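PDB 5KF0: aldehyde dehydrogenase from Burkholderia vietnamiensis, which probably oxidises aldehydes to carboxylic acids with a nicotinamide cofactor and is seen here with NADPH bound. Local coordinates for residues P64-P69 / R149-P154; A173-L176 / P181-L184. All blocks are in the same frame, centred on the assembly; numbering follows the deposited sequence.

Contact 1: residues P64-P69 / R149-P154; sequences PMRELP and RVPIGP
Arg-66, whose carbons rest against Val-150 and Pro-151, sends its guanidinium group to another subunit, where NH2 forms a salt bridge with OE2 of Glu-433 of the second subunit. Asp-432 of the same neighbouring subunit also packs on Arg-66. What meets residues 149-154 is the aliphatic part of the arginine. CG lies 4.1 Å from CD of Pro-151, and CA of Arg-66 is 4.2 Å from CG of the same ring. The arginine chain and the proline ring cross at about a right angle. Extended through chi1 (180°) and chi2, the chain runs straight out from the helix along Val-150. It bends only at chi3 (82°), beyond the atoms that touch. Val-150 lies alongside and points the same way. Its CG1 is 4.1 Å from CD of Arg-66. Arg-66 and Val-150 each have two modelled conformers, so these contacts hold for the conformers described. The contact is small, about 100 Å² in all, and only carbon atoms meet across it. It joins the last turn of helix 62-67 to the end of strand 143-151. That strand is the middle one of an antiparallel sheet with strands 129-133 and 475-483, which corresponds to the oligomerisation domain of aldehyde dehydrogenases. Val-150 is hydrogen-bonded through its backbone to Glu-476 of strand 475-483, while Pro-151 next to it packs against helix 62-67.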
loop_
_atom_site.group_PDB
_atom_site.type_symbol
_atom_site.label_atom_id
_atom_site.label_comp_id
_atom_site.label_asym_id
_atom_site.label_seq_id
_atom_site.Cartn_x
_atom_site.Cartn_y
_atom_site.Cartn_z
ATOM N N PRO A 64 -26.771 -0.420 12.622
ATOM C CA PRO A 64 -26.951 -1.709 11.934
ATOM C C PRO A 64 -26.115 -1.850 10.667
ATOM O O PRO A 64 -25.573 -2.933 10.400
ATOM C CB PRO A 64 -28.455 -1.720 11.628
ATOM C CG PRO A 64 -29.053 -0.873 12.698
ATOM C CD PRO A 64 -28.067 0.218 12.938
ATOM N N MET A 65 -25.991 -0.781 9.878
ATOM C CA MET A 65 -25.153 -0.838 8.683
ATOM C C MET A 65 -23.686 -1.006 9.050
ATOM O O MET A 65 -22.965 -1.776 8.407
ATOM C CB MET A 65 -25.348 0.426 7.838
ATOM C CG MET A 65 -26.623 0.426 7.031
ATOM S SD MET A 65 -26.652 -0.932 5.830
ATOM C CE MET A 65 -25.355 -0.448 4.712
ATOM N N ARG A 66 -23.232 -0.291 10.084
ATOM C CA ARG A 66 -21.844 -0.391 10.522
ATOM C C ARG A 66 -21.508 -1.796 11.015
ATOM O O ARG A 66 -20.360 -2.242 10.901
ATOM C CB ARG A 66 -21.581 0.639 11.624
ATOM C CG ARG A 66 -20.169 0.642 12.174
ATOM C CD ARG A 66 -19.977 1.714 13.246
ATOM N NE ARG A 66 -20.448 1.306 14.572
ATOM C CZ ARG A 66 -21.402 1.929 15.259
ATOM N NH1 ARG A 66 -22.012 2.995 14.748
ATOM N NH2 ARG A 66 -21.746 1.486 16.461
ATOM N N GLU A 67 -22.485 -2.508 11.553
ATOM C CA GLU A 67 -22.237 -3.838 12.095
ATOM C C GLU A 67 -22.364 -4.947 11.061
ATOM O O GLU A 67 -21.987 -6.087 11.352
ATOM C CB GLU A 67 -23.186 -4.100 13.267
ATOM C CG GLU A 67 -22.877 -3.188 14.446
ATOM C CD GLU A 67 -23.780 -3.409 15.629
ATOM O OE1 GLU A 67 -24.853 -4.022 15.462
ATOM O OE2 GLU A 67 -23.411 -2.963 16.735
ATOM N N LEU A 68 -22.886 -4.647 9.881
ATOM C CA LEU A 68 -22.989 -5.633 8.816
ATOM C C LEU A 68 -21.596 -6.108 8.411
ATOM O O LEU A 68 -20.765 -5.281 8.002
ATOM C CB LEU A 68 -23.711 -5.010 7.628
ATOM C CG LEU A 68 -24.550 -5.873 6.693
ATOM C CD1 LEU A 68 -25.659 -6.551 7.479
ATOM C CD2 LEU A 68 -25.123 -4.992 5.591
ATOM N N PRO A 69 -21.299 -7.404 8.487
ATOM C CA PRO A 69 -19.957 -7.869 8.110
ATOM C C PRO A 69 -19.690 -7.675 6.628
ATOM O O PRO A 69 -20.601 -7.601 5.804
ATOM C CB PRO A 69 -19.968 -9.360 8.468
ATOM C CG PRO A 69 -21.156 -9.553 9.334
ATOM C CD PRO A 69 -22.153 -8.510 8.960
ATOM N N ARG A 149 -11.335 1.878 8.734
ATOM C CA ARG A 149 -12.212 2.844 8.082
ATOM C C ARG A 149 -13.633 2.609 8.579
ATOM O O ARG A 149 -14.188 1.527 8.365
ATOM C CB ARG A 149 -12.157 2.696 6.563
ATOM C CG ARG A 149 -10.757 2.723 5.988
ATOM C CD ARG A 149 -10.093 4.060 6.159
ATOM N NE ARG A 149 -10.828 5.149 5.518
ATOM C CZ ARG A 149 -10.343 6.378 5.387
ATOM N NH1 ARG A 149 -9.122 6.655 5.840
ATOM N NH2 ARG A 149 -11.059 7.327 4.806
ATOM N N VAL A 150 -14.204 3.602 9.253
ATOM C CA VAL A 150 -15.557 3.531 9.809
ATOM C C VAL A 150 -16.504 4.239 8.843
ATOM O O VAL A 150 -16.154 5.310 8.337
ATOM C CB VAL A 150 -15.604 4.175 11.208
ATOM C CG1 VAL A 150 -17.019 4.138 11.792
ATOM C CG2 VAL A 150 -14.616 3.478 12.146
ATOM N N PRO A 151 -17.691 3.712 8.558
ATOM C CA PRO A 151 -18.617 4.446 7.685
ATOM C C PRO A 151 -18.844 5.853 8.222
ATOM O O PRO A 151 -18.959 6.062 9.432
ATOM C CB PRO A 151 -19.908 3.616 7.735
ATOM C CG PRO A 151 -19.554 2.313 8.311
ATOM C CD PRO A 151 -18.244 2.431 9.037
ATOM N N ILE A 152 -18.896 6.830 7.311
ATOM C CA ILE A 152 -18.983 8.226 7.740
ATOM C C ILE A 152 -20.347 8.548 8.346
ATOM O O ILE A 152 -20.464 9.463 9.170
ATOM C CB ILE A 152 -18.645 9.169 6.570
ATOM C CG1 ILE A 152 -18.362 10.586 7.077
ATOM C CG2 ILE A 152 -19.756 9.145 5.510
ATOM C CD1 ILE A 152 -17.734 11.488 6.005
ATOM N N GLY A 153 -21.386 7.814 7.970
ATOM C CA GLY A 153 -22.718 8.093 8.446
ATOM C C GLY A 153 -23.661 8.254 7.277
ATOM O O GLY A 153 -23.346 7.853 6.151
ATOM N N PRO A 154 -24.827 8.857 7.505
ATOM C CA PRO A 154 -25.776 9.050 6.400
ATOM C C PRO A 154 -25.177 9.922 5.309
ATOM O O PRO A 154 -24.595 10.975 5.581
ATOM C CB PRO A 154 -26.971 9.733 7.072
ATOM C CG PRO A 154 -26.846 9.351 8.543
ATOM C CD PRO A 154 -25.362 9.356 8.783
#

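Contact 2: residues A173-L176 / P181-L184; sequences APAL and PFVL
The ring of Phe-182 has Leu-176 at its edge, near the ring plane, and Ala-175 set obliquely to it. A second ring, that of Phe-157, meets it with the planes about 30° apart. The motif is a beta-alpha-beta crossover of the Rossmann-like cofactor domain. Strand 155-158 leads into helix 164-178, which returns the chain to the neighbouring parallel strand 182-185. The two segments flank the turn from helix to strand, with four residues between them. The CA atoms of Ala-175 and Pro-181 are the nearest pair, 7.1 Å apart. All three touching residues are buried, and the contact is wholly apolar. Phe-182 places its CG between the backbone N and the carbonyl carbon, with chi1 at 67°. Its CB points toward the helix. Chi2 is 87°, which turns the ring plane nearly square to the plane of the CA-CB-CG bonds. One flank of the ring, CD2 and CE2, then serves both helix residues. Strand 182-185 lies between strands 155-158 and 211-213, and backbone bonds from Val-183 to Cys-155 and Phe-157 hold it to the first of these. Just before Ala-175, Pro-174 has no N-H to give to the preceding turn, and the helix is kinked there. The bound NADPH is about 13 Å from the side chain of Phe-182, so the contact belongs to the domain core and not to the cofactor pocket. Across the interface, CB of Ala-175 approaches CD2 of Phe-182 at 4.0 Å, and CD2 of Leu-176 lies 4.2 Å from CE2 of that ring.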
loop_
_atom_site.group_PDB
_atom_site.type_symbol
_atom_site.label_atom_id
_atom_site.label_comp_id
_atom_site.label_asym_id
_atom_site.label_seq_id
_atom_site.Cartn_x
_atom_site.Cartn_y
_atom_site.Cartn_z
ATOM N N ALA A 173 -23.049 2.071 -4.920
ATOM C CA ALA A 173 -22.283 0.842 -4.724
ATOM C C ALA A 173 -21.173 1.019 -3.693
ATOM O O ALA A 173 -21.037 0.152 -2.810
ATOM C CB ALA A 173 -21.744 0.336 -6.067
ATOM N N PRO A 174 -20.374 2.087 -3.722
ATOM C CA PRO A 174 -19.374 2.269 -2.649
ATOM C C PRO A 174 -20.002 2.516 -1.293
ATOM O O PRO A 174 -19.438 2.088 -0.274
ATOM C CB PRO A 174 -18.552 3.481 -3.102
ATOM C CG PRO A 174 -19.041 3.863 -4.447
ATOM C CD PRO A 174 -20.271 3.108 -4.786
ATOM N N ALA A 175 -21.156 3.186 -1.241
ATOM C CA ALA A 175 -21.815 3.385 0.042
ATOM C C ALA A 175 -22.160 2.050 0.680
ATOM O O ALA A 175 -21.956 1.860 1.885
ATOM C CB ALA A 175 -23.074 4.238 -0.134
ATOM N N LEU A 176 -22.679 1.107 -0.116
ATOM C CA LEU A 176 -22.994 -0.220 0.418
ATOM C C LEU A 176 -21.728 -0.957 0.839
ATOM O O LEU A 176 -21.696 -1.601 1.902
ATOM C CB LEU A 176 -23.766 -1.031 -0.628
ATOM C CG LEU A 176 -25.150 -0.469 -0.972
ATOM C CD1 LEU A 176 -25.669 -1.094 -2.260
ATOM C CD2 LEU A 176 -26.123 -0.726 0.168
ATOM N N PRO A 181 -25.591 4.216 5.322
ATOM C CA PRO A 181 -26.940 4.518 4.836
ATOM C C PRO A 181 -26.885 5.727 3.912
ATOM O O PRO A 181 -26.043 6.618 4.074
ATOM C CB PRO A 181 -27.723 4.840 6.119
ATOM C CG PRO A 181 -26.823 4.413 7.269
ATOM C CD PRO A 181 -25.429 4.574 6.739
ATOM N N PHE A 182 -27.794 5.767 2.938
ATOM C CA PHE A 182 -27.774 6.884 2.000
ATOM C C PHE A 182 -29.188 7.219 1.545
ATOM O O PHE A 182 -30.088 6.373 1.553
ATOM C CB PHE A 182 -26.893 6.585 0.773
ATOM C CG PHE A 182 -27.434 5.494 -0.109
ATOM C CD1 PHE A 182 -28.342 5.792 -1.126
ATOM C CD2 PHE A 182 -27.045 4.169 0.084
ATOM C CE1 PHE A 182 -28.855 4.788 -1.942
ATOM C CE2 PHE A 182 -27.550 3.149 -0.729
ATOM C CZ PHE A 182 -28.463 3.458 -1.737
ATOM N N VAL A 183 -29.349 8.459 1.092
ATOM C CA VAL A 183 -30.569 8.928 0.449
ATOM C C VAL A 183 -30.149 9.485 -0.904
ATOM O O VAL A 183 -29.347 10.422 -0.961
ATOM C CB VAL A 183 -31.290 10.006 1.279
ATOM C CG1 VAL A 183 -32.617 10.393 0.602
ATOM C CG2 VAL A 183 -31.556 9.512 2.727
ATOM N N LEU A 184 -30.676 8.904 -1.982
ATOM C CA LEU A 184 -30.322 9.283 -3.348
ATOM C C LEU A 184 -31.468 10.065 -3.977
ATOM O O LEU A 184 -32.617 9.614 -3.955
ATOM C CB LEU A 184 -30.019 8.044 -4.200
ATOM C CG LEU A 184 -29.883 8.270 -5.721
ATOM C CD1 LEU A 184 -28.659 9.128 -6.050
ATOM C CD2 LEU A 184 -29.826 6.935 -6.482
#

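Overall arrangement
The two contacts have centres about 11 Å apart and follow one another along the chain. Contact 2 is core: it packs a helix on a strand within one crossover, and no other chain touches its segments. Contact 1 is partly buried and lies farther out, about 25 Å from the chain centre against 16 Å. It joins elements 80 residues apart, and its arginine forms a salt bridge with another subunit. Contact 2 uses a ring and small aliphatic groups, with no charged side chain. The contacts share no helix or strand but touch directly. CG of Met-65 packs 4.0 Å from CG of Pro-181, and O of Gly-153 is 3.9 Å from CD of Pro-181.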